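Local coordinates for nicotinamide-nucleotide adenylyltransferase NadR family / Ribosylnicotinamide kinase (Lactococcus lactis subsp. cremoris, PDB 6GYE), which binds nicotinamide riboside and probably phosphorylates it as a ribosylnicotinamide kinase, and probably also acts as a nicotinamide-nucleotide adenylyltransferase, at residues 265-270 / 325-330. Residues are numbered along the deposited sequence; the frame is centred on the assembly and turned at random.
Sequences TRVYAK and EELMRQ
Val267 lays its two methyl groups over helix 320-333: CG2 rests on Leu327 CA at 3.6 Å, while CG1 touches the aliphatic part of Glu326, 3.8 Å from its CG. The Gln330 side chain bridges to helix 262-272, its CG anti to its own carbonyl carbon (chi1 -65°) and the rest extended, which carries the amide across to Arg266. There OE1 takes a weak hydrogen bond from Arg266 NH1 (2.8 Å), near the guanidinium plane, with the two flat groups 78° apart. On the other side of the amide, NE2 gives a long, weak bond to Arg266 O and a firmer one, 2.9 Å, to Glu326 OE2, whose anti lone pair it uses. These bonds fix which way the amide is turned. Arg266 finds its strongest polar partner, Glu282, outside the contact, and NH1 also makes a salt bridge to Glu333. The carboxylate of Glu326 is shared: Arg329 grips OE1 side-on through NE (2.7 Å) and NH2, and a water joins OE2 to Lys270 NZ, since the direct distance between Glu326 OE2 and Lys270 NZ, 4.4 Å, is too long for a salt bridge. An alanine in place of Glu326 would leave Arg329 without this carboxylate mate and is likely to let the Gln330 amide turn more readily. The axes of segments 265-270 and 325-330 cross at 121° and approach to 9.4 Å within the P-loop NTPase-type domain, probably the kinase part, with the Leu327 side chain about 13 Å from the bound nicotinamide riboside. A small apolar core is thus bordered by a charge-assisted polar network, in which the Glu326 carboxylate is probably kept ionised by the basic groups around it.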
loop_
_atom_site.group_PDB
_atom_site.type_symbol
_atom_site.label_atom_id
_atom_site.label_comp_id
_atom_site.label_asym_id
_atom_site.label_seq_id
_atom_site.Cartn_x
_atom_site.Cartn_y
_atom_site.Cartn_z
ATOM N N THR A 265 -13.100 -5.523 -17.449
ATOM C CA THR A 265 -13.831 -4.550 -18.261
ATOM C C THR A 265 -13.205 -4.410 -19.640
ATOM O O THR A 265 -13.922 -4.213 -20.626
ATOM C CB THR A 265 -13.862 -3.187 -17.577
ATOM O OG1 THR A 265 -14.421 -3.332 -16.274
ATOM C CG2 THR A 265 -14.735 -2.162 -18.387
ATOM N N ARG A 266 -11.875 -4.536 -19.730
ATOM C CA ARG A 266 -11.204 -4.422 -21.018
ATOM C C ARG A 266 -11.535 -5.593 -21.929
ATOM O O ARG A 266 -11.524 -5.448 -23.155
ATOM C CB ARG A 266 -9.690 -4.303 -20.816
ATOM C CG ARG A 266 -8.929 -3.871 -22.068
ATOM C CD ARG A 266 -7.426 -3.697 -21.794
ATOM N NE ARG A 266 -6.678 -3.292 -22.991
ATOM C CZ ARG A 266 -6.013 -4.129 -23.780
ATOM N NH1 ARG A 266 -5.994 -5.421 -23.502
ATOM N NH2 ARG A 266 -5.357 -3.676 -24.839
ATOM N N VAL A 267 -11.820 -6.758 -21.362
ATOM C CA VAL A 267 -12.246 -7.872 -22.191
ATOM C C VAL A 267 -13.609 -7.578 -22.807
ATOM O O VAL A 267 -13.804 -7.742 -24.018
ATOM C CB VAL A 267 -12.252 -9.175 -21.378
ATOM C CG1 VAL A 267 -12.889 -10.283 -22.190
ATOM C CG2 VAL A 267 -10.821 -9.556 -20.952
ATOM N N TYR A 268 -14.568 -7.116 -21.991
ATOM C CA TYR A 268 -15.878 -6.777 -22.544
ATOM C C TYR A 268 -15.767 -5.688 -23.600
ATOM O O TYR A 268 -16.363 -5.801 -24.680
ATOM C CB TYR A 268 -16.842 -6.352 -21.441
ATOM C CG TYR A 268 -17.336 -7.501 -20.600
ATOM C CD1 TYR A 268 -17.999 -8.578 -21.184
ATOM C CD2 TYR A 268 -17.137 -7.516 -19.220
ATOM C CE1 TYR A 268 -18.443 -9.647 -20.417
ATOM C CE2 TYR A 268 -17.597 -8.576 -18.438
ATOM C CZ TYR A 268 -18.242 -9.638 -19.041
ATOM O OH TYR A 268 -18.693 -10.690 -18.272
ATOM N N ALA A 269 -14.988 -4.638 -23.317
ATOM C CA ALA A 269 -14.831 -3.557 -24.285
ATOM C C ALA A 269 -14.272 -4.076 -25.604
ATOM O O ALA A 269 -14.777 -3.722 -26.679
ATOM C CB ALA A 269 -13.926 -2.458 -23.722
ATOM N N LYS A 270 -13.254 -4.942 -25.540
ATOM C CA LYS A 270 -12.655 -5.473 -26.763
ATOM C C LYS A 270 -13.672 -6.276 -27.561
ATOM O O LYS A 270 -13.705 -6.195 -28.793
ATOM C CB LYS A 270 -11.425 -6.325 -26.427
ATOM C CG LYS A 270 -10.641 -6.819 -27.637
ATOM C CD LYS A 270 -10.037 -5.656 -28.435
ATOM C CE LYS A 270 -8.971 -6.119 -29.426
ATOM N NZ LYS A 270 -7.593 -6.121 -28.812
ATOM N N GLU A 325 -11.289 -16.942 -23.687
ATOM C CA GLU A 325 -10.107 -16.883 -24.544
ATOM C C GLU A 325 -9.536 -15.475 -24.593
ATOM O O GLU A 325 -8.316 -15.293 -24.564
ATOM C CB GLU A 325 -10.422 -17.367 -25.963
ATOM C CG GLU A 325 -10.923 -18.809 -26.081
ATOM C CD GLU A 325 -10.029 -19.839 -25.389
ATOM O OE1 GLU A 325 -8.801 -19.618 -25.272
ATOM O OE2 GLU A 325 -10.563 -20.883 -24.953
ATOM N N GLU A 326 -10.398 -14.463 -24.672
ATOM C CA GLU A 326 -9.881 -13.104 -24.739
ATOM C C GLU A 326 -9.259 -12.698 -23.410
ATOM O O GLU A 326 -8.223 -12.020 -23.382
ATOM C CB GLU A 326 -10.992 -12.136 -25.147
ATOM C CG GLU A 326 -10.560 -10.678 -25.173
ATOM C CD GLU A 326 -9.483 -10.387 -26.212
ATOM O OE1 GLU A 326 -9.261 -11.217 -27.127
ATOM O OE2 GLU A 326 -8.852 -9.311 -26.111
ATOM N N LEU A 327 -9.864 -13.129 -22.302
ATOM C CA LEU A 327 -9.300 -12.838 -20.990
ATOM C C LEU A 327 -7.908 -13.439 -20.856
ATOM O O LEU A 327 -6.964 -12.763 -20.425
ATOM C CB LEU A 327 -10.221 -13.365 -19.888
ATOM C CG LEU A 327 -9.692 -13.298 -18.443
ATOM C CD1 LEU A 327 -9.470 -11.863 -17.956
ATOM C CD2 LEU A 327 -10.606 -14.034 -17.488
ATOM N N MET A 328 -7.758 -14.710 -21.240
ATOM C CA MET A 328 -6.449 -15.346 -21.144
ATOM C C MET A 328 -5.436 -14.658 -22.053
ATOM O O MET A 328 -4.281 -14.460 -21.659
ATOM C CB MET A 328 -6.555 -16.837 -21.460
ATOM C CG MET A 328 -7.391 -17.643 -20.453
ATOM S SD MET A 328 -7.017 -17.395 -18.685
ATOM C CE MET A 328 -5.273 -17.808 -18.638
ATOM N N ARG A 329 -5.843 -14.279 -23.265
ATOM C CA ARG A 329 -4.960 -13.486 -24.122
ATOM C C ARG A 329 -4.478 -12.237 -23.393
ATOM O O ARG A 329 -3.286 -11.915 -23.398
ATOM C CB ARG A 329 -5.664 -13.054 -25.408
ATOM C CG ARG A 329 -5.411 -13.885 -26.634
ATOM C CD ARG A 329 -6.073 -13.234 -27.845
ATOM N NE ARG A 329 -7.534 -13.163 -27.767
ATOM C CZ ARG A 329 -8.360 -14.149 -28.107
ATOM N NH1 ARG A 329 -7.866 -15.304 -28.550
ATOM N NH2 ARG A 329 -9.679 -13.972 -28.008
ATOM N N GLN A 330 -5.405 -11.507 -22.769
ATOM C CA GLN A 330 -5.037 -10.243 -22.147
ATOM C C GLN A 330 -4.188 -10.457 -20.901
ATOM O O GLN A 330 -3.212 -9.731 -20.686
ATOM C CB GLN A 330 -6.291 -9.420 -21.840
ATOM C CG GLN A 330 -7.046 -8.987 -23.113
ATOM C CD GLN A 330 -7.948 -7.773 -22.885
ATOM O OE1 GLN A 330 -7.720 -6.984 -21.968
ATOM N NE2 GLN A 330 -8.973 -7.620 -23.726
HETATM O O HOH W 1 -6.334 -8.141 -27.056
#